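Local coordinates for protein alpha-galactosidase (Lactobacillus brevis, PDB 3MI6) that probably hydrolyses the terminal, non-reducing alpha-D-galactose residues of alpha-D-galactosides, including galactose oligosaccharides, galactomannans and galactolipids, at residues V135-D140 / A146-Y151; A75-L80 / Q87-V92; A289-P294 / L500-I505. All blocks are in the same frame, centred on the assembly; numbering follows the deposited sequence.

Interaction 1 of 3, residues V135-D140 / A146-Y151; sequences VVSFND and ALDLNY
The rim of the Phe138 ring takes the Leu147 carbonyl oxygen in its plane, Phe138 CD1 to Leu147 O at 3.9 Å, while Leu149 comes to the same ring obliquely, Leu149 CD1 lying 3.9 Å from Phe138 CE1. A second flat group is the Asp148 carboxylate: Ser137 OG donates to Asp148 OD1 over 2.7 Å and stands above the carboxylate plane, 57° out of it. Both side chains are folded back beside their own backbone N, Ser137 OG and Asp148 CG (chi1 -70°) each anti to the carbonyl carbon, which brings hydroxyl and carboxylate together across a non-hydrogen-bonded pair. Val135 flanks this bond, its CG1 lying 3.9 Å from Asp148 CB and also against Asn150 OD1; the Asn150 amide nitrogen is engaged by Ser163 on the next strand. With an alanine here in place of the aspartate, the Ser137 hydroxyl would probably lose its acceptor, and the space of the carboxylate beside Val135 CG1 would be less well filled. On the same face, Asn139 ND2 rests 3.5 Å from Ala146 CB. The backbones are tied by two hydrogen-bonded pairs, Val136 with Leu149 and Phe138 with Leu147; Val136 N reaches Leu149 O at 2.8 Å and Phe138 N reaches Leu147 O at 2.9 Å. The strands run antiparallel, at 161°. Along each extended strand the side chains alternate between the faces: Val136, Phe138, Leu147 and Leu149 form the apolar face, met by Phe23 and Ile25 of strand 19-25 and by Tyr77, while Val135 and Ala146 share the other, largely polar face. Strands 103-112 and 159-167 flank the pair. This is a classical antiparallel beta hairpin in the large sheet of the N-terminal beta-sandwich domain of a family 36 glycoside hydrolase.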
loop_
_atom_site.group_PDB
_atom_site.type_symbol
_atom_site.label_atom_id
_atom_site.label_comp_id
_atom_site.label_asym_id
_atom_site.label_seq_id
_atom_site.Cartn_x
_atom_site.Cartn_y
_atom_site.Cartn_z
ATOM N N VAL D 135 -34.893 24.196 -14.652
ATOM C CA VAL D 135 -35.098 23.354 -15.826
ATOM C C VAL D 135 -34.419 23.964 -17.038
ATOM O O VAL D 135 -34.780 25.045 -17.469
ATOM C CB VAL D 135 -36.579 23.171 -16.164
ATOM C CG1 VAL D 135 -36.732 22.199 -17.326
ATOM C CG2 VAL D 135 -37.346 22.697 -14.963
ATOM N N VAL D 136 -33.447 23.265 -17.602
ATOM C CA VAL D 136 -32.658 23.833 -18.680
ATOM C C VAL D 136 -32.916 23.090 -19.980
ATOM O O VAL D 136 -32.397 21.994 -20.190
ATOM C CB VAL D 136 -31.148 23.802 -18.347
ATOM C CG1 VAL D 136 -30.334 24.321 -19.510
ATOM C CG2 VAL D 136 -30.873 24.621 -17.117
ATOM N N SER D 137 -33.700 23.704 -20.863
ATOM C CA SER D 137 -34.186 23.029 -22.064
ATOM C C SER D 137 -33.297 23.254 -23.288
ATOM O O SER D 137 -32.794 24.347 -23.507
ATOM C CB SER D 137 -35.626 23.455 -22.348
ATOM O OG SER D 137 -36.442 23.272 -21.202
ATOM N N PHE D 138 -33.092 22.196 -24.067
ATOM C CA PHE D 138 -32.305 22.275 -25.291
ATOM C C PHE D 138 -33.140 21.749 -26.454
ATOM O O PHE D 138 -34.204 21.168 -26.252
ATOM C CB PHE D 138 -31.028 21.429 -25.180
ATOM C CG PHE D 138 -30.117 21.818 -24.042
ATOM C CD1 PHE D 138 -30.472 21.561 -22.725
ATOM C CD2 PHE D 138 -28.887 22.408 -24.291
ATOM C CE1 PHE D 138 -29.631 21.913 -21.691
ATOM C CE2 PHE D 138 -28.052 22.752 -23.258
ATOM C CZ PHE D 138 -28.425 22.507 -21.963
ATOM N N ASN D 139 -32.646 21.947 -27.672
ATOM C CA ASN D 139 -33.257 21.383 -28.865
ATOM C C ASN D 139 -32.154 20.871 -29.761
ATOM O O ASN D 139 -31.093 21.490 -29.879
ATOM C CB ASN D 139 -34.066 22.436 -29.641
ATOM C CG ASN D 139 -35.364 22.829 -28.943
ATOM O OD1 ASN D 139 -35.570 23.998 -28.604
ATOM N ND2 ASN D 139 -36.246 21.857 -28.739
ATOM N N ASP D 140 -32.419 19.742 -30.399
ATOM C CA ASP D 140 -31.525 19.173 -31.387
ATOM C C ASP D 140 -31.729 19.796 -32.782
ATOM O O ASP D 140 -32.817 19.702 -33.374
ATOM C CB ASP D 140 -31.758 17.668 -31.441
ATOM C CG ASP D 140 -30.857 16.974 -32.436
ATOM O OD1 ASP D 140 -29.683 17.406 -32.592
ATOM O OD2 ASP D 140 -31.331 15.981 -33.043
ATOM N N ALA D 146 -36.511 17.469 -28.101
ATOM C CA ALA D 146 -36.244 18.413 -27.028
ATOM C C ALA D 146 -35.809 17.685 -25.759
ATOM O O ALA D 146 -36.303 16.603 -25.452
ATOM C CB ALA D 146 -37.457 19.259 -26.751
ATOM N N LEU D 147 -34.896 18.298 -25.019
ATOM C CA LEU D 147 -34.366 17.710 -23.800
ATOM C C LEU D 147 -34.457 18.676 -22.633
ATOM O O LEU D 147 -33.917 19.781 -22.688
ATOM C CB LEU D 147 -32.905 17.342 -24.010
ATOM C CG LEU D 147 -32.234 16.748 -22.782
ATOM C CD1 LEU D 147 -32.997 15.512 -22.321
ATOM C CD2 LEU D 147 -30.789 16.416 -23.088
ATOM N N ASP D 148 -35.139 18.270 -21.574
ATOM C CA ASP D 148 -35.113 19.051 -20.348
ATOM C C ASP D 148 -34.109 18.466 -19.346
ATOM O O ASP D 148 -34.189 17.287 -18.983
ATOM C CB ASP D 148 -36.509 19.144 -19.737
ATOM C CG ASP D 148 -37.446 20.009 -20.568
ATOM O OD1 ASP D 148 -36.919 20.669 -21.495
ATOM O OD2 ASP D 148 -38.684 20.033 -20.303
ATOM N N LEU D 149 -33.147 19.291 -18.930
ATOM C CA LEU D 149 -32.214 18.946 -17.859
ATOM C C LEU D 149 -32.677 19.571 -16.537
ATOM O O LEU D 149 -32.742 20.788 -16.391
ATOM C CB LEU D 149 -30.788 19.393 -18.193
ATOM C CG LEU D 149 -30.095 18.630 -19.318
ATOM C CD1 LEU D 149 -28.598 18.900 -19.356
ATOM C CD2 LEU D 149 -30.339 17.159 -19.148
ATOM N N ASN D 150 -33.001 18.724 -15.574
ATOM C CA ASN D 150 -33.506 19.204 -14.307
ATOM C C ASN D 150 -32.448 19.187 -13.221
ATOM O O ASN D 150 -31.531 18.348 -13.220
ATOM C CB ASN D 150 -34.711 18.373 -13.899
ATOM C CG ASN D 150 -35.693 18.209 -15.033
ATOM O OD1 ASN D 150 -36.180 19.187 -15.585
ATOM N ND2 ASN D 150 -35.975 16.971 -15.399
ATOM N N TYR D 151 -32.584 20.139 -12.308
ATOM C CA TYR D 151 -31.629 20.361 -11.246
ATOM C C TYR D 151 -32.429 20.973 -10.128
ATOM O O TYR D 151 -32.808 22.130 -10.218
ATOM C CB TYR D 151 -30.610 21.406 -11.671
ATOM C CG TYR D 151 -29.666 21.032 -12.794
ATOM C CD1 TYR D 151 -29.999 21.269 -14.122
ATOM C CD2 TYR D 151 -28.413 20.495 -12.524
ATOM C CE1 TYR D 151 -29.117 20.951 -15.157
ATOM C CE2 TYR D 151 -27.532 20.167 -13.542
ATOM C CZ TYR D 151 -27.880 20.403 -14.855
ATOM O OH TYR D 151 -26.993 20.079 -15.860
#

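Interaction 2 of 3, residues A75-L80 / Q87-V92; sequences AEYASL and QPAFQV
Ala78 and Ala89 join the two chain segments by a single backbone hydrogen bond, Ala89 N to Ala78 O at 2.8 Å, near the point where the CA atoms of Ser79 and Pro88 come within 4.8 Å. Beyond this bond the contact is mostly packing of side chains. Ala89 sets its CB over the centre of one face of the Tyr77 ring, 3.6 Å from the centroid and 7° off the ring normal, a CH-pi contact. Phe90 meets the same ring rim to rim, Tyr77 CE2 and Phe90 CD1 being the nearest atoms, 3.3 Å apart; the two planes are almost parallel and their centroids 5.4 Å apart, so neither ring covers the other. Phe90 CG sits between the backbone N and the carbonyl carbon (chi1 75°), and from there Phe90 CZ reaches Ser79 CB at 3.6 Å. Further out, Leu80 CB packs on Pro88 CG at 4.0 Å. The Tyr77 hydroxyl bonds to Leu180 O on strand 174-186, and Gln91 NE2 bonds to Glu280 of the second subunit. Ala164 and Phe166 of strand 159-167 also touch Tyr77. The arrangement is that of a beta-sandwich interior, where an irregular loop delivers an aromatic side chain between two sheets.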
loop_
_atom_site.group_PDB
_atom_site.type_symbol
_atom_site.label_atom_id
_atom_site.label_comp_id
_atom_site.label_asym_id
_atom_site.label_seq_id
_atom_site.Cartn_x
_atom_site.Cartn_y
_atom_site.Cartn_z
ATOM N N ALA D 75 -18.296 18.249 -19.682
ATOM C CA ALA D 75 -19.662 18.393 -20.140
ATOM C C ALA D 75 -20.652 18.094 -19.047
ATOM O O ALA D 75 -20.325 17.483 -18.026
ATOM C CB ALA D 75 -19.913 17.488 -21.304
ATOM N N GLU D 76 -21.883 18.505 -19.289
ATOM C CA GLU D 76 -22.947 18.347 -18.317
ATOM C C GLU D 76 -23.876 17.202 -18.721
ATOM O O GLU D 76 -24.506 16.574 -17.884
ATOM C CB GLU D 76 -23.721 19.654 -18.210
ATOM C CG GLU D 76 -24.709 19.691 -17.083
ATOM C CD GLU D 76 -24.047 19.803 -15.719
ATOM O OE1 GLU D 76 -22.795 19.890 -15.654
ATOM O OE2 GLU D 76 -24.791 19.816 -14.713
ATOM N N TYR D 77 -23.941 16.923 -20.014
ATOM C CA TYR D 77 -24.795 15.868 -20.537
ATOM C C TYR D 77 -24.364 15.646 -21.962
ATOM O O TYR D 77 -24.948 16.199 -22.871
ATOM C CB TYR D 77 -26.280 16.275 -20.483
ATOM C CG TYR D 77 -27.222 15.103 -20.393
ATOM C CD1 TYR D 77 -27.426 14.445 -19.195
ATOM C CD2 TYR D 77 -27.890 14.644 -21.502
ATOM C CE1 TYR D 77 -28.267 13.367 -19.104
ATOM C CE2 TYR D 77 -28.734 13.575 -21.425
ATOM C CZ TYR D 77 -28.919 12.934 -20.226
ATOM O OH TYR D 77 -29.769 11.850 -20.156
ATOM N N ALA D 78 -23.334 14.837 -22.157
ATOM C CA ALA D 78 -22.708 14.732 -23.470
ATOM C C ALA D 78 -23.201 13.593 -24.377
ATOM O O ALA D 78 -23.677 12.553 -23.910
ATOM C CB ALA D 78 -21.187 14.662 -23.320
ATOM N N SER D 79 -23.042 13.785 -25.680
ATOM C CA SER D 79 -23.340 12.749 -26.656
ATOM C C SER D 79 -22.049 12.252 -27.291
ATOM O O SER D 79 -20.994 12.865 -27.154
ATOM C CB SER D 79 -24.213 13.326 -27.759
ATOM O OG SER D 79 -23.486 14.343 -28.437
ATOM N N LEU D 80 -22.147 11.149 -28.013
ATOM C CA LEU D 80 -21.013 10.597 -28.728
ATOM C C LEU D 80 -21.146 10.869 -30.214
ATOM O O LEU D 80 -22.203 10.626 -30.805
ATOM C CB LEU D 80 -20.953 9.090 -28.509
ATOM C CG LEU D 80 -20.024 8.366 -29.487
ATOM C CD1 LEU D 80 -18.572 8.544 -29.071
ATOM C CD2 LEU D 80 -20.375 6.895 -29.572
ATOM N N GLN D 87 -17.557 8.132 -22.612
ATOM C CA GLN D 87 -18.884 7.553 -22.620
ATOM C C GLN D 87 -19.903 8.670 -22.621
ATOM O O GLN D 87 -19.671 9.703 -22.024
ATOM C CB GLN D 87 -19.074 6.625 -21.419
ATOM C CG GLN D 87 -18.414 5.266 -21.610
ATOM C CD GLN D 87 -18.906 4.530 -22.870
ATOM O OE1 GLN D 87 -19.978 3.901 -22.874
ATOM N NE2 GLN D 87 -18.114 4.602 -23.942
ATOM N N PRO D 88 -21.021 8.486 -23.327
ATOM C CA PRO D 88 -22.034 9.543 -23.390
ATOM C C PRO D 88 -23.094 9.388 -22.325
ATOM O O PRO D 88 -23.265 8.305 -21.783
ATOM C CB PRO D 88 -22.661 9.334 -24.767
ATOM C CG PRO D 88 -22.540 7.891 -24.999
ATOM C CD PRO D 88 -21.251 7.445 -24.342
ATOM N N ALA D 89 -23.796 10.470 -22.032
ATOM C CA ALA D 89 -24.920 10.416 -21.115
ATOM C C ALA D 89 -26.138 9.859 -21.810
ATOM O O ALA D 89 -27.012 9.286 -21.167
ATOM C CB ALA D 89 -25.247 11.792 -20.599
ATOM N N PHE D 90 -26.225 10.050 -23.121
ATOM C CA PHE D 90 -27.405 9.602 -23.851
ATOM C C PHE D 90 -27.013 9.303 -25.289
ATOM O O PHE D 90 -25.900 9.630 -25.696
ATOM C CB PHE D 90 -28.468 10.700 -23.829
ATOM C CG PHE D 90 -28.153 11.838 -24.747
ATOM C CD1 PHE D 90 -27.336 12.870 -24.330
ATOM C CD2 PHE D 90 -28.641 11.853 -26.041
ATOM C CE1 PHE D 90 -27.028 13.908 -25.166
ATOM C CE2 PHE D 90 -28.336 12.889 -26.889
ATOM C CZ PHE D 90 -27.524 13.925 -26.445
ATOM N N GLN D 91 -27.926 8.685 -26.047
ATOM C CA GLN D 91 -27.756 8.482 -27.493
ATOM C C GLN D 91 -29.131 8.302 -28.151
ATOM O O GLN D 91 -30.016 7.671 -27.564
ATOM C CB GLN D 91 -26.844 7.275 -27.775
ATOM C CG GLN D 91 -26.387 7.148 -29.219
ATOM C CD GLN D 91 -25.575 5.882 -29.493
ATOM O OE1 GLN D 91 -26.041 4.755 -29.282
ATOM N NE2 GLN D 91 -24.365 6.065 -29.993
ATOM N N VAL D 92 -29.309 8.862 -29.354
ATOM C CA VAL D 92 -30.575 8.781 -30.083
ATOM C C VAL D 92 -30.400 8.330 -31.532
ATOM O O VAL D 92 -29.648 8.937 -32.285
ATOM C CB VAL D 92 -31.300 10.139 -30.148
ATOM C CG1 VAL D 92 -32.784 9.934 -30.480
ATOM C CG2 VAL D 92 -31.139 10.909 -28.865
#

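Interaction 3 of 3, residues A289-P294 / L500-I505; sequences ATFQTP and LPHRYI
Phe291 and His502 meet across a strand and a helix whose backbones stay well apart, the two CA atoms 11.4 Å from each other, and no hydrogen bond passes between the segments. Residues 290-292 are extended, part of strand 290-301, whereas 500-505 form the first turn and a half of helix 500-518, wound by bonds such as Tyr504 N to Leu500 O at 2.7 Å. The gap is closed by two aromatic side chains reaching from opposite directions. Both have CG anti to the backbone N (chi1 178° for Phe291, -173° for His502), which stretches each ring out toward the other segment. They form an offset edge-to-face pair: the edge of Phe291, led by CE1, is turned toward the face of the imidazole, with the ring planes at 64° and the centroids 5.7 Å apart. Neighbours extend the aromatic cluster, Trp283 meeting the Phe291 ring and Tyr254 the His502 ring. Leu176 and Ala179 of strand 174-186 and Leu285 also touch Phe291, placing its ring against the second sheet of the N-terminal domain. One residue on, Gln292 turns away from the helix, and its NE2 binds Thr293 O at 2.9 Å in the carbonyl plane, on a lone pair, with a weak second bond to Ser163. Only 101 Å² is buried between the segments, so the helix touches the strand at essentially one point. With the rings buried and no hydrogen bond joining them, dispersion and the weak attraction of C-H edges for a pi face probably hold the pair.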
loop_
_atom_site.group_PDB
_atom_site.type_symbol
_atom_site.label_atom_id
_atom_site.label_comp_id
_atom_site.label_asym_id
_atom_site.label_seq_id
_atom_site.Cartn_x
_atom_site.Cartn_y
_atom_site.Cartn_z
ATOM N N ALA D 289 -44.330 12.241 -27.867
ATOM C CA ALA D 289 -44.057 11.387 -26.717
ATOM C C ALA D 289 -42.933 11.957 -25.859
ATOM O O ALA D 289 -42.146 12.797 -26.304
ATOM C CB ALA D 289 -43.711 9.979 -27.174
ATOM N N THR D 290 -42.862 11.474 -24.626
ATOM C CA THR D 290 -41.898 11.964 -23.664
ATOM C C THR D 290 -41.274 10.827 -22.889
ATOM O O THR D 290 -41.881 9.766 -22.714
ATOM C CB THR D 290 -42.574 12.869 -22.646
ATOM O OG1 THR D 290 -43.757 12.222 -22.164
ATOM C CG2 THR D 290 -42.955 14.185 -23.283
ATOM N N PHE D 291 -40.057 11.051 -22.416
ATOM C CA PHE D 291 -39.395 10.083 -21.553
ATOM C C PHE D 291 -38.707 10.758 -20.368
ATOM O O PHE D 291 -37.837 11.614 -20.556
ATOM C CB PHE D 291 -38.397 9.220 -22.339
ATOM C CG PHE D 291 -37.656 8.247 -21.481
ATOM C CD1 PHE D 291 -38.251 7.064 -21.093
ATOM C CD2 PHE D 291 -36.379 8.531 -21.032
ATOM C CE1 PHE D 291 -37.591 6.176 -20.280
ATOM C CE2 PHE D 291 -35.711 7.646 -20.221
ATOM C CZ PHE D 291 -36.318 6.464 -19.848
ATOM N N GLN D 292 -39.111 10.375 -19.157
ATOM C CA GLN D 292 -38.526 10.900 -17.905
ATOM C C GLN D 292 -37.500 9.913 -17.288
ATOM O O GLN D 292 -37.839 8.748 -17.044
ATOM C CB GLN D 292 -39.659 11.186 -16.898
ATOM C CG GLN D 292 -39.231 11.647 -15.510
ATOM C CD GLN D 292 -38.488 12.979 -15.535
ATOM O OE1 GLN D 292 -39.058 14.026 -15.861
ATOM N NE2 GLN D 292 -37.207 12.942 -15.178
ATOM N N THR D 293 -36.263 10.351 -17.039
ATOM C CA THR D 293 -35.328 9.478 -16.306
ATOM C C THR D 293 -35.649 9.456 -14.814
ATOM O O THR D 293 -36.253 10.397 -14.292
ATOM C CB THR D 293 -33.852 9.876 -16.453
ATOM O OG1 THR D 293 -33.587 11.023 -15.645
ATOM C CG2 THR D 293 -33.491 10.162 -17.888
ATOM N N PRO D 294 -35.253 8.371 -14.117
ATOM C CA PRO D 294 -35.382 8.348 -12.655
ATOM C C PRO D 294 -34.428 9.395 -12.125
ATOM O O PRO D 294 -33.503 9.770 -12.854
ATOM C CB PRO D 294 -34.881 6.957 -12.273
ATOM C CG PRO D 294 -34.848 6.174 -13.522
ATOM C CD PRO D 294 -34.634 7.139 -14.636
ATOM N N LEU D 500 -38.848 -3.659 -21.763
ATOM C CA LEU D 500 -39.502 -4.497 -20.765
ATOM C C LEU D 500 -38.950 -4.193 -19.382
ATOM O O LEU D 500 -39.711 -3.892 -18.464
ATOM C CB LEU D 500 -39.320 -5.974 -21.090
ATOM C CG LEU D 500 -40.342 -7.029 -20.657
ATOM C CD1 LEU D 500 -39.698 -8.417 -20.737
ATOM C CD2 LEU D 500 -40.914 -6.794 -19.263
ATOM N N PRO D 501 -37.617 -4.261 -19.218
ATOM C CA PRO D 501 -37.116 -4.040 -17.865
ATOM C C PRO D 501 -37.655 -2.764 -17.241
ATOM O O PRO D 501 -38.181 -2.829 -16.144
ATOM C CB PRO D 501 -35.602 -3.982 -18.066
ATOM C CG PRO D 501 -35.372 -4.902 -19.213
ATOM C CD PRO D 501 -36.532 -4.647 -20.139
ATOM N N HIS D 502 -37.550 -1.627 -17.911
ATOM C CA HIS D 502 -38.037 -0.399 -17.296
ATOM C C HIS D 502 -39.548 -0.397 -17.084
ATOM O O HIS D 502 -40.048 0.144 -16.096
ATOM C CB HIS D 502 -37.634 0.822 -18.099
ATOM C CG HIS D 502 -37.969 2.109 -17.427
ATOM N ND1 HIS D 502 -38.760 3.067 -18.012
ATOM C CD2 HIS D 502 -37.630 2.591 -16.210
ATOM C CE1 HIS D 502 -38.884 4.092 -17.189
ATOM N NE2 HIS D 502 -38.210 3.827 -16.088
ATOM N N ARG D 503 -40.280 -1.003 -18.014
ATOM C CA ARG D 503 -41.727 -1.011 -17.924
ATOM C C ARG D 503 -42.147 -1.875 -16.754
ATOM O O ARG D 503 -43.044 -1.512 -15.993
ATOM C CB ARG D 503 -42.354 -1.502 -19.228
ATOM C CG ARG D 503 -42.425 -0.444 -20.312
ATOM C CD ARG D 503 -42.958 -1.006 -21.612
ATOM N NE ARG D 503 -43.080 0.041 -22.622
ATOM C CZ ARG D 503 -44.147 0.824 -22.754
ATOM N NH1 ARG D 503 -45.183 0.676 -21.931
ATOM N NH2 ARG D 503 -44.176 1.755 -23.697
ATOM N N TYR D 504 -41.483 -3.013 -16.607
ATOM C CA TYR D 504 -41.776 -3.914 -15.512
ATOM C C TYR D 504 -41.630 -3.151 -14.203
ATOM O O TYR D 504 -42.461 -3.250 -13.295
ATOM C CB TYR D 504 -40.822 -5.101 -15.555
ATOM C CG TYR D 504 -40.855 -5.985 -14.329
ATOM C CD1 TYR D 504 -40.351 -5.538 -13.118
ATOM C CD2 TYR D 504 -41.365 -7.274 -14.393
ATOM C CE1 TYR D 504 -40.367 -6.338 -12.008
ATOM C CE2 TYR D 504 -41.384 -8.081 -13.295
ATOM C CZ TYR D 504 -40.881 -7.616 -12.099
ATOM O OH TYR D 504 -40.889 -8.424 -10.983
ATOM N N ILE D 505 -40.568 -2.365 -14.114
ATOM C CA ILE D 505 -40.350 -1.569 -12.928
ATOM C C ILE D 505 -41.471 -0.520 -12.738
ATOM O O ILE D 505 -42.067 -0.430 -11.665
ATOM C CB ILE D 505 -38.866 -1.068 -12.862
ATOM C CG1 ILE D 505 -38.138 -1.818 -11.744
ATOM C CG2 ILE D 505 -38.737 0.434 -12.690
ATOM C CD1 ILE D 505 -38.964 -1.952 -10.492
#

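In the fold
Along the chain interaction 2 comes first, then interaction 1, then interaction 3. The centres of interactions 1 and 2 lie about 13 Å apart and the two touch: Tyr151 OH and Glu76 OE2 probably share a hydrogen bond, and Leu147 and Leu149 pack on Tyr77. The centre of interaction 3 is about 18 Å from those of the other two, and Gln292 packs against Asn150 of interaction 1. Strand 290-301 belongs to the same nine-stranded sheet as the hairpin of interaction 1, with strand 159-167 between, whereas helix 500-518 belongs to the (beta/alpha)8 barrel. Interactions 1 and 2 lie within the N-terminal beta-sandwich; interaction 3 joins it to the catalytic barrel, away from the predicted substrate site.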